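Local coordinates for ESX-1 secretion system protein EccA1 (Mycobacterium tuberculosis, PDB 4F3V) that probably acts as an ATPase of the ESX-1 type VII secretion system that may power export of virulence factors, represented here by its N-terminal TPR domain, at residues Ala124-Pro129 / Trp139-Val144; Ala83-Gly88 / Tyr96-Pro101; Ser9-Ala14 / Asp27-Ile32. All blocks are in the same frame, centred on the assembly; numbering follows the deposited sequence.

Contact 1 (Ala124-Pro129 / Trp139-Val144)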
ATOM      1  N   ALA A 124      -1.094 -14.498  -1.813  1.00 17.61           N
ATOM      2  CA  ALA A 124      -2.027 -14.083  -0.759  1.00 17.32           C
ATOM      3  C   ALA A 124      -3.244 -13.422  -1.388  1.00 16.45           C
ATOM      4  O   ALA A 124      -4.363 -13.692  -0.987  1.00 16.88           O
ATOM      5  CB  ALA A 124      -1.358 -13.134   0.244  1.00 17.09           C
ATOM      6  N   LEU A 125      -3.031 -12.599  -2.405  1.00 16.96           N
ATOM      7  CA  LEU A 125      -4.149 -11.905  -3.071  1.00 17.65           C
ATOM      8  C   LEU A 125      -5.131 -12.877  -3.736  1.00 18.65           C
ATOM      9  O   LEU A 125      -6.328 -12.618  -3.766  1.00 20.02           O
ATOM     10  CB  LEU A 125      -3.641 -10.861  -4.085  1.00 16.59           C
ATOM     11  CG  LEU A 125      -2.982  -9.604  -3.463  1.00 16.04           C
ATOM     12  CD1 LEU A 125      -2.401  -8.717  -4.570  1.00 15.85           C
ATOM     13  CD2 LEU A 125      -3.930  -8.778  -2.592  1.00 15.87           C
ATOM     14  N   GLU A 126      -4.616 -13.987  -4.257  1.00 18.97           N
ATOM     15  CA  GLU A 126      -5.406 -14.957  -4.990  1.00 20.62           C
ATOM     16  C   GLU A 126      -5.852 -16.165  -4.147  1.00 20.24           C
ATOM     17  O   GLU A 126      -6.422 -17.096  -4.685  1.00 21.60           O
ATOM     18  CB  GLU A 126      -4.594 -15.427  -6.214  1.00 22.69           C
ATOM     19  CG  GLU A 126      -4.255 -14.278  -7.157  1.00 23.90           C
ATOM     20  CD  GLU A 126      -3.428 -14.697  -8.361  1.00 26.89           C
ATOM     21  OE1 GLU A 126      -2.948 -15.851  -8.400  1.00 28.17           O
ATOM     22  OE2 GLU A 126      -3.265 -13.851  -9.276  1.00 28.64           O
ATOM     23  N   ALA A 127      -5.598 -16.141  -2.842  1.00 19.50           N
ATOM     24  CA  ALA A 127      -5.885 -17.288  -1.972  1.00 20.24           C
ATOM     25  C   ALA A 127      -7.368 -17.505  -1.716  1.00 20.60           C
ATOM     26  O   ALA A 127      -7.738 -18.593  -1.292  1.00 21.69           O
ATOM     27  CB  ALA A 127      -5.150 -17.191  -0.638  1.00 19.58           C
ATOM     28  N   ALA A 128      -8.217 -16.507  -1.964  1.00 19.93           N
ATOM     29  CA  ALA A 128      -9.666 -16.679  -1.762  1.00 20.93           C
ATOM     30  C   ALA A 128     -10.453 -15.757  -2.692  1.00 21.05           C
ATOM     31  O   ALA A 128      -9.932 -14.767  -3.158  1.00 19.64           O
ATOM     32  CB  ALA A 128     -10.071 -16.411  -0.292  1.00 20.52           C
ATOM     33  N   PRO A 129     -11.726 -16.080  -2.939  1.00 22.26           N
ATOM     34  CA  PRO A 129     -12.510 -15.173  -3.779  1.00 23.47           C
ATOM     35  C   PRO A 129     -12.700 -13.800  -3.125  1.00 24.87           C
ATOM     36  O   PRO A 129     -12.641 -13.672  -1.884  1.00 22.21           O
ATOM     37  CB  PRO A 129     -13.853 -15.845  -3.866  1.00 23.71           C
ATOM     38  CG  PRO A 129     -13.641 -17.259  -3.431  1.00 24.73           C
ATOM     39  CD  PRO A 129     -12.490 -17.254  -2.493  1.00 22.78           C
ATOM     40  N   TRP A 139      -6.484  -3.138  -7.305  1.00 17.82           N
ATOM     41  CA  TRP A 139      -5.641  -2.084  -6.721  1.00 17.74           C
ATOM     42  C   TRP A 139      -4.396  -2.669  -6.098  1.00 17.20           C
ATOM     43  O   TRP A 139      -3.271  -2.187  -6.359  1.00 16.80           O
ATOM     44  CB  TRP A 139      -6.409  -1.231  -5.703  1.00 17.68           C
ATOM     45  CG  TRP A 139      -5.457  -0.297  -5.008  1.00 17.90           C
ATOM     46  CD1 TRP A 139      -4.962  -0.396  -3.722  1.00 17.57           C
ATOM     47  CD2 TRP A 139      -4.719   0.820  -5.625  1.00 17.92           C
ATOM     48  NE1 TRP A 139      -4.037   0.603  -3.478  1.00 17.88           N
ATOM     49  CE2 TRP A 139      -3.863   1.369  -4.583  1.00 18.20           C
ATOM     50  CE3 TRP A 139      -4.728   1.427  -6.880  1.00 18.43           C
ATOM     51  CZ2 TRP A 139      -3.041   2.460  -4.809  1.00 18.34           C
ATOM     52  CZ3 TRP A 139      -3.907   2.536  -7.087  1.00 18.80           C
ATOM     53  CH2 TRP A 139      -3.075   3.027  -6.079  1.00 18.88           C
ATOM     54  N   MET A 140      -4.551  -3.715  -5.277  1.00 16.84           N
ATOM     55  CA  MET A 140      -3.370  -4.337  -4.659  1.00 16.62           C
ATOM     56  C   MET A 140      -2.406  -4.955  -5.679  1.00 16.34           C
ATOM     57  O   MET A 140      -1.188  -4.883  -5.513  1.00 15.77           O
ATOM     58  CB  MET A 140      -3.748  -5.382  -3.621  1.00 16.92           C
ATOM     59  CG  MET A 140      -4.516  -4.830  -2.434  1.00 18.02           C
ATOM     60  SD  MET A 140      -3.864  -3.306  -1.720  1.00 20.53           S
ATOM     61  CE  MET A 140      -2.144  -3.683  -1.360  1.00 18.74           C
ATOM     62  N   LYS A 141      -2.930  -5.528  -6.748  1.00 16.31           N
ATOM     63  CA  LYS A 141      -2.058  -6.011  -7.815  1.00 16.95           C
ATOM     64  C   LYS A 141      -1.259  -4.875  -8.464  1.00 16.39           C
ATOM     65  O   LYS A 141      -0.092  -5.049  -8.776  1.00 16.58           O
ATOM     66  CB  LYS A 141      -2.836  -6.815  -8.845  1.00 17.41           C
ATOM     67  CG  LYS A 141      -3.303  -8.153  -8.297  1.00 18.01           C
ATOM     68  CD  LYS A 141      -3.909  -9.020  -9.396  1.00 19.14           C
ATOM     69  CE  LYS A 141      -4.315 -10.394  -8.888  1.00 20.08           C
ATOM     70  NZ  LYS A 141      -4.691 -11.310 -10.026  1.00 20.60           N
ATOM     71  N   ALA A 142      -1.896  -3.725  -8.652  1.00 15.99           N
ATOM     72  CA  ALA A 142      -1.252  -2.519  -9.150  1.00 15.78           C
ATOM     73  C   ALA A 142      -0.111  -2.091  -8.214  1.00 15.38           C
ATOM     74  O   ALA A 142       0.974  -1.700  -8.664  1.00 15.66           O
ATOM     75  CB  ALA A 142      -2.283  -1.403  -9.316  1.00 16.06           C
ATOM     76  N   VAL A 143      -0.332  -2.247  -6.910  1.00 14.76           N
ATOM     77  CA  VAL A 143       0.705  -2.002  -5.915  1.00 14.32           C
ATOM     78  C   VAL A 143       1.882  -2.985  -6.057  1.00 14.08           C
ATOM     79  O   VAL A 143       3.034  -2.575  -6.075  1.00 13.99           O
ATOM     80  CB  VAL A 143       0.153  -2.043  -4.455  1.00 13.92           C
ATOM     81  CG1 VAL A 143       1.291  -2.128  -3.463  1.00 13.55           C
ATOM     82  CG2 VAL A 143      -0.752  -0.835  -4.156  1.00 14.01           C
ATOM     83  N   VAL A 144       1.581  -4.280  -6.161  1.00 13.90           N
ATOM     84  CA  VAL A 144       2.598  -5.306  -6.262  1.00 13.95           C
ATOM     85  C   VAL A 144       3.395  -5.182  -7.570  1.00 14.44           C
ATOM     86  O   VAL A 144       4.654  -5.182  -7.566  1.00 14.16           O
ATOM     87  CB  VAL A 144       1.987  -6.719  -6.129  1.00 14.28           C
ATOM     88  CG1 VAL A 144       3.049  -7.831  -6.312  1.00 13.94           C
ATOM     89  CG2 VAL A 144       1.264  -6.848  -4.799  1.00 13.62           C
TER

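Contact 2 (Ala83-Gly88 / Tyr96-Pro101). With SO4 (sulfate ion), chain D.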
ATOM      1  N   ALA A  83      -8.109  -0.566  14.017  1.00 20.13           N
ATOM      2  CA  ALA A  83      -6.800  -0.833  13.397  1.00 19.66           C
ATOM      3  C   ALA A  83      -6.892  -0.496  11.898  1.00 19.07           C
ATOM      4  O   ALA A  83      -7.965  -0.645  11.292  1.00 18.01           O
ATOM      5  CB  ALA A  83      -6.385  -2.274  13.610  1.00 18.78           C
ATOM      6  N   ARG A  84      -5.803   0.024  11.340  1.00 19.08           N
ATOM      7  CA  ARG A  84      -5.720   0.360   9.914  1.00 19.24           C
ATOM      8  C   ARG A  84      -4.389  -0.151   9.398  1.00 18.80           C
ATOM      9  O   ARG A  84      -3.430  -0.204  10.156  1.00 19.52           O
ATOM     10  CB  ARG A  84      -5.829   1.870   9.698  1.00 20.47           C
ATOM     11  CG  ARG A  84      -7.139   2.477  10.201  1.00 21.74           C
ATOM     12  CD  ARG A  84      -7.253   3.958   9.817  1.00 23.31           C
ATOM     13  NE  ARG A  84      -7.454   4.130   8.369  1.00 23.64           N
ATOM     14  CZ  ARG A  84      -8.628   4.111   7.728  1.00 23.76           C
ATOM     15  NH1 ARG A  84      -9.779   3.925   8.360  1.00 25.15           N
ATOM     16  NH2 ARG A  84      -8.645   4.240   6.420  1.00 24.59           N
ATOM     17  N   ILE A  85      -4.327  -0.534   8.126  1.00 18.13           N
ATOM     18  CA  ILE A  85      -3.076  -0.977   7.493  1.00 18.03           C
ATOM     19  C   ILE A  85      -2.803  -0.172   6.194  1.00 18.49           C
ATOM     20  O   ILE A  85      -3.720   0.379   5.572  1.00 19.15           O
ATOM     21  CB  ILE A  85      -3.026  -2.489   7.195  1.00 18.30           C
ATOM     22  CG1 ILE A  85      -4.354  -3.043   6.673  1.00 17.80           C
ATOM     23  CG2 ILE A  85      -2.592  -3.286   8.428  1.00 18.87           C
ATOM     24  CD1 ILE A  85      -4.614  -2.852   5.202  1.00 17.58           C
ATOM     25  N   ALA A  86      -1.543  -0.103   5.799  1.00 17.92           N
ATOM     26  CA  ALA A  86      -1.094   0.636   4.615  1.00 18.48           C
ATOM     27  C   ALA A  86      -1.344  -0.138   3.318  1.00 17.68           C
ATOM     28  O   ALA A  86      -1.048  -1.327   3.250  1.00 18.45           O
ATOM     29  CB  ALA A  86       0.405   0.966   4.771  1.00 18.32           C
ATOM     30  N   ILE A  87      -1.971   0.497   2.325  1.00 17.89           N
ATOM     31  CA  ILE A  87      -2.273  -0.156   1.036  1.00 17.99           C
ATOM     32  C   ILE A  87      -1.900   0.696  -0.202  1.00 18.46           C
ATOM     33  O   ILE A  87      -2.175   0.304  -1.334  1.00 18.01           O
ATOM     34  CB  ILE A  87      -3.754  -0.602   0.894  1.00 18.56           C
ATOM     35  CG1 ILE A  87      -4.725   0.588   0.923  1.00 19.73           C
ATOM     36  CG2 ILE A  87      -4.174  -1.622   1.954  1.00 18.65           C
ATOM     37  CD1 ILE A  87      -6.075   0.291   0.267  1.00 19.89           C
ATOM     38  N   GLY A  88      -1.269   1.846   0.014  1.00 18.77           N
ATOM     39  CA  GLY A  88      -0.983   2.781  -1.080  1.00 19.33           C
ATOM     40  C   GLY A  88       0.207   2.465  -1.957  1.00 18.73           C
ATOM     41  O   GLY A  88       0.318   2.995  -3.080  1.00 18.24           O
ATOM     42  N   TYR A  96      -6.367   1.431   5.110  1.00 19.60           N
ATOM     43  CA  TYR A  96      -7.622   0.701   4.994  1.00 19.91           C
ATOM     44  C   TYR A  96      -7.942   0.113   6.381  1.00 19.05           C
ATOM     45  O   TYR A  96      -7.038  -0.390   7.043  1.00 18.21           O
ATOM     46  CB  TYR A  96      -7.437  -0.420   3.958  1.00 20.12           C
ATOM     47  CG  TYR A  96      -8.730  -0.985   3.484  1.00 20.64           C
ATOM     48  CD1 TYR A  96      -9.467  -0.336   2.487  1.00 20.85           C
ATOM     49  CD2 TYR A  96      -9.240  -2.158   4.038  1.00 20.18           C
ATOM     50  CE1 TYR A  96     -10.689  -0.833   2.079  1.00 21.06           C
ATOM     51  CE2 TYR A  96     -10.453  -2.660   3.630  1.00 20.55           C
ATOM     52  CZ  TYR A  96     -11.175  -1.997   2.648  1.00 21.10           C
ATOM     53  OH  TYR A  96     -12.372  -2.523   2.235  1.00 21.50           O
ATOM     54  N   PRO A  97      -9.196   0.212   6.839  1.00 18.92           N
ATOM     55  CA  PRO A  97      -9.537  -0.323   8.170  1.00 18.89           C
ATOM     56  C   PRO A  97      -9.587  -1.856   8.233  1.00 18.28           C
ATOM     57  O   PRO A  97     -10.084  -2.503   7.316  1.00 17.64           O
ATOM     58  CB  PRO A  97     -10.920   0.285   8.440  1.00 19.52           C
ATOM     59  CG  PRO A  97     -11.529   0.385   7.079  1.00 19.40           C
ATOM     60  CD  PRO A  97     -10.367   0.825   6.191  1.00 19.68           C
ATOM     61  N   VAL A  98      -9.054  -2.426   9.306  1.00 17.94           N
ATOM     62  CA  VAL A  98      -9.013  -3.871   9.461  1.00 18.34           C
ATOM     63  C   VAL A  98     -10.330  -4.242  10.126  1.00 19.51           C
ATOM     64  O   VAL A  98     -10.459  -4.127  11.356  1.00 21.36           O
ATOM     65  CB  VAL A  98      -7.809  -4.325  10.299  1.00 18.47           C
ATOM     66  CG1 VAL A  98      -7.698  -5.849  10.341  1.00 18.88           C
ATOM     67  CG2 VAL A  98      -6.524  -3.742   9.752  1.00 18.07           C
ATOM     68  N   THR A  99     -11.328  -4.595   9.314  1.00 18.46           N
ATOM     69  CA  THR A  99     -12.614  -5.064   9.828  1.00 18.47           C
ATOM     70  C   THR A  99     -12.990  -6.480   9.390  1.00 17.43           C
ATOM     71  O   THR A  99     -14.030  -7.012   9.780  1.00 17.73           O
ATOM     72  CB  THR A  99     -13.718  -4.095   9.402  1.00 19.41           C
ATOM     73  OG1 THR A  99     -13.892  -4.188   8.000  1.00 21.23           O
ATOM     74  CG2 THR A  99     -13.350  -2.618   9.774  1.00 20.29           C
ATOM     75  N   SER A 100     -12.117  -7.110   8.625  1.00 17.56           N
ATOM     76  CA  SER A 100     -12.337  -8.463   8.122  1.00 17.14           C
ATOM     77  C   SER A 100     -10.996  -8.990   7.611  1.00 16.63           C
ATOM     78  O   SER A 100     -10.044  -8.228   7.466  1.00 16.29           O
ATOM     79  CB  SER A 100     -13.321  -8.409   6.968  1.00 17.24           C
ATOM     80  OG  SER A 100     -12.726  -7.767   5.864  1.00 17.77           O
ATOM     81  N   PRO A 101     -10.909 -10.288   7.309  1.00 16.35           N
ATOM     82  CA  PRO A 101      -9.648 -10.841   6.779  1.00 16.24           C
ATOM     83  C   PRO A 101      -9.192 -10.223   5.458  1.00 17.37           C
ATOM     84  O   PRO A 101      -7.977 -10.212   5.164  1.00 18.56           O
ATOM     85  CB  PRO A 101      -9.970 -12.326   6.624  1.00 16.61           C
ATOM     86  CG  PRO A 101     -10.974 -12.581   7.694  1.00 16.60           C
ATOM     87  CD  PRO A 101     -11.864 -11.353   7.624  1.00 16.74           C
TER
HETATM   88  S   SO4 D1002     -12.341   4.616   5.877  1.00 53.25           S
HETATM   89  O1  SO4 D1002     -12.434   6.096   5.871  1.00 56.29           O
HETATM   90  O2  SO4 D1002     -10.984   4.236   5.428  1.00 51.44           O
HETATM   91  O3  SO4 D1002     -12.555   4.083   7.243  1.00 52.50           O
HETATM   92  O4  SO4 D1002     -13.354   4.058   4.962  1.00 55.23           O
HETATM   93  O   HOH W   1      -9.888  -2.738  13.648  1.00 20.84           O

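Contact 3 (Ser9-Ala14 / Asp27-Ile32)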
ATOM      1  N   SER A   9      -9.078 -12.280  29.122  1.00 24.67           N
ATOM      2  CA  SER A   9      -9.068 -11.166  30.018  1.00 26.19           C
ATOM      3  C   SER A   9      -7.895 -10.193  29.643  1.00 24.28           C
ATOM      4  O   SER A   9      -8.055  -8.995  29.714  1.00 23.57           O
ATOM      5  CB  SER A   9      -9.081 -11.667  31.464  1.00 29.76           C
ATOM      6  OG  SER A   9      -7.792 -11.943  31.913  1.00 32.68           O
ATOM      7  N   LEU A  10      -6.751 -10.709  29.184  1.00 23.31           N
ATOM      8  CA  LEU A  10      -5.661  -9.845  28.696  1.00 22.40           C
ATOM      9  C   LEU A  10      -6.103  -9.048  27.460  1.00 19.87           C
ATOM     10  O   LEU A  10      -5.806  -7.858  27.347  1.00 19.41           O
ATOM     11  CB  LEU A  10      -4.408 -10.658  28.340  1.00 23.47           C
ATOM     12  CG  LEU A  10      -3.551 -11.241  29.473  1.00 25.73           C
ATOM     13  CD1 LEU A  10      -2.490 -12.141  28.840  1.00 26.14           C
ATOM     14  CD2 LEU A  10      -2.914 -10.188  30.334  1.00 27.57           C
ATOM     15  N   PHE A  11      -6.847  -9.690  26.564  1.00 17.80           N
ATOM     16  CA  PHE A  11      -7.339  -9.001  25.381  1.00 16.60           C
ATOM     17  C   PHE A  11      -8.318  -7.878  25.714  1.00 17.47           C
ATOM     18  O   PHE A  11      -8.216  -6.752  25.213  1.00 17.08           O
ATOM     19  CB  PHE A  11      -8.022 -10.001  24.407  1.00 15.95           C
ATOM     20  CG  PHE A  11      -8.349  -9.385  23.091  1.00 14.67           C
ATOM     21  CD1 PHE A  11      -7.424  -9.345  22.105  1.00 14.19           C
ATOM     22  CD2 PHE A  11      -9.565  -8.747  22.898  1.00 15.01           C
ATOM     23  CE1 PHE A  11      -7.716  -8.727  20.890  1.00 13.77           C
ATOM     24  CE2 PHE A  11      -9.868  -8.119  21.703  1.00 14.44           C
ATOM     25  CZ  PHE A  11      -8.938  -8.102  20.698  1.00 13.95           C
ATOM     26  N   GLU A  12      -9.304  -8.198  26.548  1.00 19.61           N
ATOM     27  CA  GLU A  12     -10.266  -7.229  26.992  1.00 21.26           C
ATOM     28  C   GLU A  12      -9.558  -6.028  27.660  1.00 20.90           C
ATOM     29  O   GLU A  12      -9.841  -4.868  27.351  1.00 20.46           O
ATOM     30  CB  GLU A  12     -11.193  -7.942  27.930  1.00 25.04           C
ATOM     31  CG  GLU A  12     -12.267  -7.111  28.524  1.00 28.66           C
ATOM     32  CD  GLU A  12     -13.169  -7.967  29.319  1.00 32.60           C
ATOM     33  OE1 GLU A  12     -12.718  -9.011  29.865  1.00 38.56           O
ATOM     34  OE2 GLU A  12     -14.331  -7.600  29.359  1.00 35.96           O
ATOM     35  N   SER A  13      -8.588  -6.316  28.523  1.00 20.45           N
ATOM     36  CA  SER A  13      -7.842  -5.257  29.185  1.00 21.20           C
ATOM     37  C   SER A  13      -7.078  -4.446  28.157  1.00 20.33           C
ATOM     38  O   SER A  13      -7.046  -3.218  28.255  1.00 21.02           O
ATOM     39  CB  SER A  13      -6.877  -5.828  30.245  1.00 21.79           C
ATOM     40  OG  SER A  13      -7.627  -6.377  31.323  1.00 23.02           O
ATOM     41  N   ALA A  14      -6.458  -5.116  27.188  1.00 18.56           N
ATOM     42  CA  ALA A  14      -5.659  -4.405  26.187  1.00 18.16           C
ATOM     43  C   ALA A  14      -6.536  -3.405  25.428  1.00 18.18           C
ATOM     44  O   ALA A  14      -6.135  -2.282  25.189  1.00 19.21           O
ATOM     45  CB  ALA A  14      -4.961  -5.367  25.214  1.00 16.83           C
ATOM     46  N   ASP A  27       1.930  -4.193  25.488  1.00 21.42           N
ATOM     47  CA  ASP A  27       2.508  -5.176  26.406  1.00 22.44           C
ATOM     48  C   ASP A  27       1.527  -6.330  26.535  1.00 21.45           C
ATOM     49  O   ASP A  27       1.938  -7.480  26.542  1.00 21.93           O
ATOM     50  CB  ASP A  27       2.738  -4.613  27.814  1.00 24.13           C
ATOM     51  CG  ASP A  27       3.899  -3.633  27.901  1.00 26.09           C
ATOM     52  OD1 ASP A  27       4.833  -3.697  27.063  1.00 26.40           O
ATOM     53  OD2 ASP A  27       3.871  -2.806  28.846  1.00 27.14           O
ATOM     54  N   LEU A  28       0.233  -6.010  26.620  1.00 20.60           N
ATOM     55  CA  LEU A  28      -0.791  -7.026  26.835  1.00 20.11           C
ATOM     56  C   LEU A  28      -1.045  -7.845  25.582  1.00 19.29           C
ATOM     57  O   LEU A  28      -1.163  -9.066  25.665  1.00 19.63           O
ATOM     58  CB  LEU A  28      -2.096  -6.400  27.337  1.00 20.08           C
ATOM     59  CG  LEU A  28      -2.068  -5.765  28.728  1.00 21.90           C
ATOM     60  CD1 LEU A  28      -3.374  -5.068  29.018  1.00 22.11           C
ATOM     61  CD2 LEU A  28      -1.783  -6.804  29.802  1.00 23.25           C
ATOM     62  N   PHE A  29      -1.186  -7.192  24.426  1.00 18.58           N
ATOM     63  CA  PHE A  29      -1.334  -7.929  23.168  1.00 17.69           C
ATOM     64  C   PHE A  29      -0.101  -8.828  22.928  1.00 18.69           C
ATOM     65  O   PHE A  29      -0.223  -9.949  22.440  1.00 18.78           O
ATOM     66  CB  PHE A  29      -1.514  -6.987  21.978  1.00 17.02           C
ATOM     67  CG  PHE A  29      -2.821  -6.247  21.948  1.00 16.41           C
ATOM     68  CD1 PHE A  29      -4.039  -6.928  21.974  1.00 16.02           C
ATOM     69  CD2 PHE A  29      -2.848  -4.890  21.828  1.00 16.54           C
ATOM     70  CE1 PHE A  29      -5.244  -6.250  21.889  1.00 15.68           C
ATOM     71  CE2 PHE A  29      -4.043  -4.201  21.744  1.00 16.95           C
ATOM     72  CZ  PHE A  29      -5.254  -4.876  21.778  1.00 16.05           C
ATOM     73  N   THR A  30       1.077  -8.354  23.317  1.00 19.91           N
ATOM     74  CA  THR A  30       2.304  -9.110  23.138  1.00 21.26           C
ATOM     75  C   THR A  30       2.354 -10.306  24.085  1.00 21.94           C
ATOM     76  O   THR A  30       2.817 -11.374  23.705  1.00 22.13           O
ATOM     77  CB  THR A  30       3.526  -8.191  23.327  1.00 23.05           C
ATOM     78  OG1 THR A  30       3.477  -7.182  22.315  1.00 22.59           O
ATOM     79  CG2 THR A  30       4.843  -8.963  23.229  1.00 25.00           C
ATOM     80  N   GLU A  31       1.871 -10.124  25.307  1.00 21.95           N
ATOM     81  CA  GLU A  31       1.755 -11.222  26.231  1.00 23.27           C
ATOM     82  C   GLU A  31       0.860 -12.330  25.638  1.00 21.80           C
ATOM     83  O   GLU A  31       1.187 -13.509  25.760  1.00 21.80           O
ATOM     84  CB  GLU A  31       1.170 -10.729  27.543  1.00 24.99           C
ATOM     85  CG  GLU A  31       1.081 -11.760  28.646  1.00 27.30           C
ATOM     86  CD  GLU A  31       2.405 -12.074  29.285  1.00 30.73           C
ATOM     87  OE1 GLU A  31       3.435 -11.499  28.908  1.00 32.60           O
ATOM     88  OE2 GLU A  31       2.413 -12.914  30.185  1.00 33.11           O
ATOM     89  N   ILE A  32      -0.234 -11.950  24.978  1.00 19.63           N
ATOM     90  CA  ILE A  32      -1.109 -12.948  24.323  1.00 19.32           C
ATOM     91  C   ILE A  32      -0.365 -13.714  23.230  1.00 19.82           C
ATOM     92  O   ILE A  32      -0.332 -14.962  23.247  1.00 20.25           O
ATOM     93  CB  ILE A  32      -2.396 -12.328  23.758  1.00 17.75           C
ATOM     94  CG1 ILE A  32      -3.234 -11.728  24.901  1.00 17.80           C
ATOM     95  CG2 ILE A  32      -3.176 -13.365  22.934  1.00 17.90           C
ATOM     96  CD1 ILE A  32      -4.232 -10.708  24.436  1.00 17.09           C
TER

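Contact 1 (Ala124-Pro129 / Trp139-Val144)
Lys141 reaches across to Glu126 and closes a salt bridge between its NZ and carboxylate oxygen OE2, 3.0 Å apart. It is the one polar link between the two segments. The ammonium meets OE2 on the anti lone pair, the one turned away from OE1, so a single carboxylate oxygen takes the bond. Both chains run extended beyond CG and cross at about a right angle, which brings Lys141 NZ to one oxygen of the Glu126 carboxylate, at the more exposed margin of an otherwise buried contact.

Beneath the ion pair the contact is apolar and centred on Leu125, just before Glu126, the first residue to leave helical backbone angles. Leu125, with CG anti to its carbonyl carbon (chi1 -71°), points toward helix 134-147, and both methyls touch it. CD2 lies 3.6 Å from Met140 CB, while CD1 touches the aliphatic CG of Lys141 at 3.9 Å and Val144 CG2 at 4.1 Å. Lys141 thus serves twice, its inner methylene against leucine and its nitrogen against glutamate. Met140 contributes mainly its CB; beyond it the chain bends at chi2 and chi3 and carries the sulfur away from Leu125, toward Ile87.

Some backbone groups are paired within their own segment. In 139-144, Val144 N bonds to Met140 O (2.9 Å) and Val143 N to Trp139 O (3.0 Å), whereas Ala127 N makes only a weak 3.3 Å bond to Ala124 O. The buried indole NE1 of Trp139 donates to Ile87 O, and Ala142 O is paired with Tyr91 OH. Helix 101-115 adjoins the same core, with Ala109 against Leu125 and Met106 against Met140. Such packing of consecutive helices, apolar within and ionic at the margin, fits the helical-repeat architecture of a TPR domain.

Contact 2 (Ala83-Gly88 / Tyr96-Pro101)
Arg84 NH1, which packs against Pro97 CB, is held by two oxygens of a sulfate: it donates to O3 at 3.0 Å (166°) and makes a weak bond to O2 at 3.2 Å. Arg84 NH2 also approaches O2, at a distance so short (2.5 Å) that its exact value is doubtful. The anion lies at the edge of the guanidinium, near its plane, and probably comes from the crystallisation liquor.

This site sits on a beta hairpin, the antiparallel pair of strands 84-86 and 95-97. Ile85 and Tyr96 form the hydrogen-bonded pair through two 2.9 Å bonds, Ile85 N to Tyr96 O and Tyr96 N to Ile85 O. Arg84 and Pro97 are the neighbouring non-hydrogen-bonded pair, where the proline lacks an N-H. The arginine chain bends at chi3 (70°), bringing one guanidinium face over Pro97 N, and its NE bonds to Thr95 OG1.

On the face bearing Ile85 and Tyr96 the contacts between the segments are apolar. Ile85 lies alongside Tyr96, CD1 against its CB, and crosses Val98 at about a right angle. Ile87 CD1 reaches the same Tyr96 CB at 4.0 Å, and Ala103 of helix 101-115 packs against Tyr96 and Val98. Next along the hairpin, Val98 N donates almost linearly (176°) to Ala83 O from above the carbonyl plane, while one water accepts from Ala83 N at 2.8 Å and donates to Val98 O at 2.7 Å.

Contact 3 (Ser9-Ala14 / Asp27-Ile32)
Segments 9-14 and 27-32 run antiparallel, their helix axes 8.7 Å apart at closest approach and their directions 157° apart, with Ala14 and Leu28 bringing the backbones nearest. Ala14 CB stands over the centre of the Phe29 ring, 3.5 Å from the centroid and close to the ring normal, a CH-pi contact, and it also meets Leu28 CB at 3.7 Å.

The ring of Phe29 has a second partner at its edge. It points that edge toward the face of Phe11 in an offset edge-to-face pair, with centroids 5.6 Å apart and planes at 65°. Phe11 gets there because its CG is anti to the backbone N (chi1 -171°), which swings the ring to the flank of helix 2-17, where Leu70 and Met78 also cover it. The two helices form an antiparallel helical hairpin, in keeping with the TPR-type helical fold of this domain, and helix 40-48 packs beside it, with Ala42 against Ile32 and Arg46 against Phe29.

Ile32 slides past Leu10 in the opposite direction: its CG1 lies against Leu10 CB, while CD1 reaches the backbone of Phe11, 3.5 Å from its N. Toward the more exposed side, Leu10 divides its methyls. CD2 meets Leu28 CD2 at 3.6 Å, and CD1 rests on the aliphatic CG of Glu31. A bend at chi2 turns the Glu31 carboxylate off this apolar patch, and OE2 forms a salt bridge with Arg6, one helical turn before Leu10.

Contacts 1 and 2 are neighbours near the centre of the fold, their own centres 14 Å apart, and they meet directly: Ile87 and Gly88 of contact 2 touch Trp139, Met140 and Val143 of contact 1. Both also lean on helix 101-115. Contact 3 joins the first two helices, about 28 Å from the chain centre, and touches neither. Contact 1 is largely buried, with its ion pair at the exposed margin; contacts 2 and 3 are partly buried. Contact 2 relies on backbone bonds between strands, with an exposed arginine and an apolar face turned toward helix 101-115. Contacts 1 and 3 pack helices through side chains, contact 3 using aromatic rings and aliphatic groups alone.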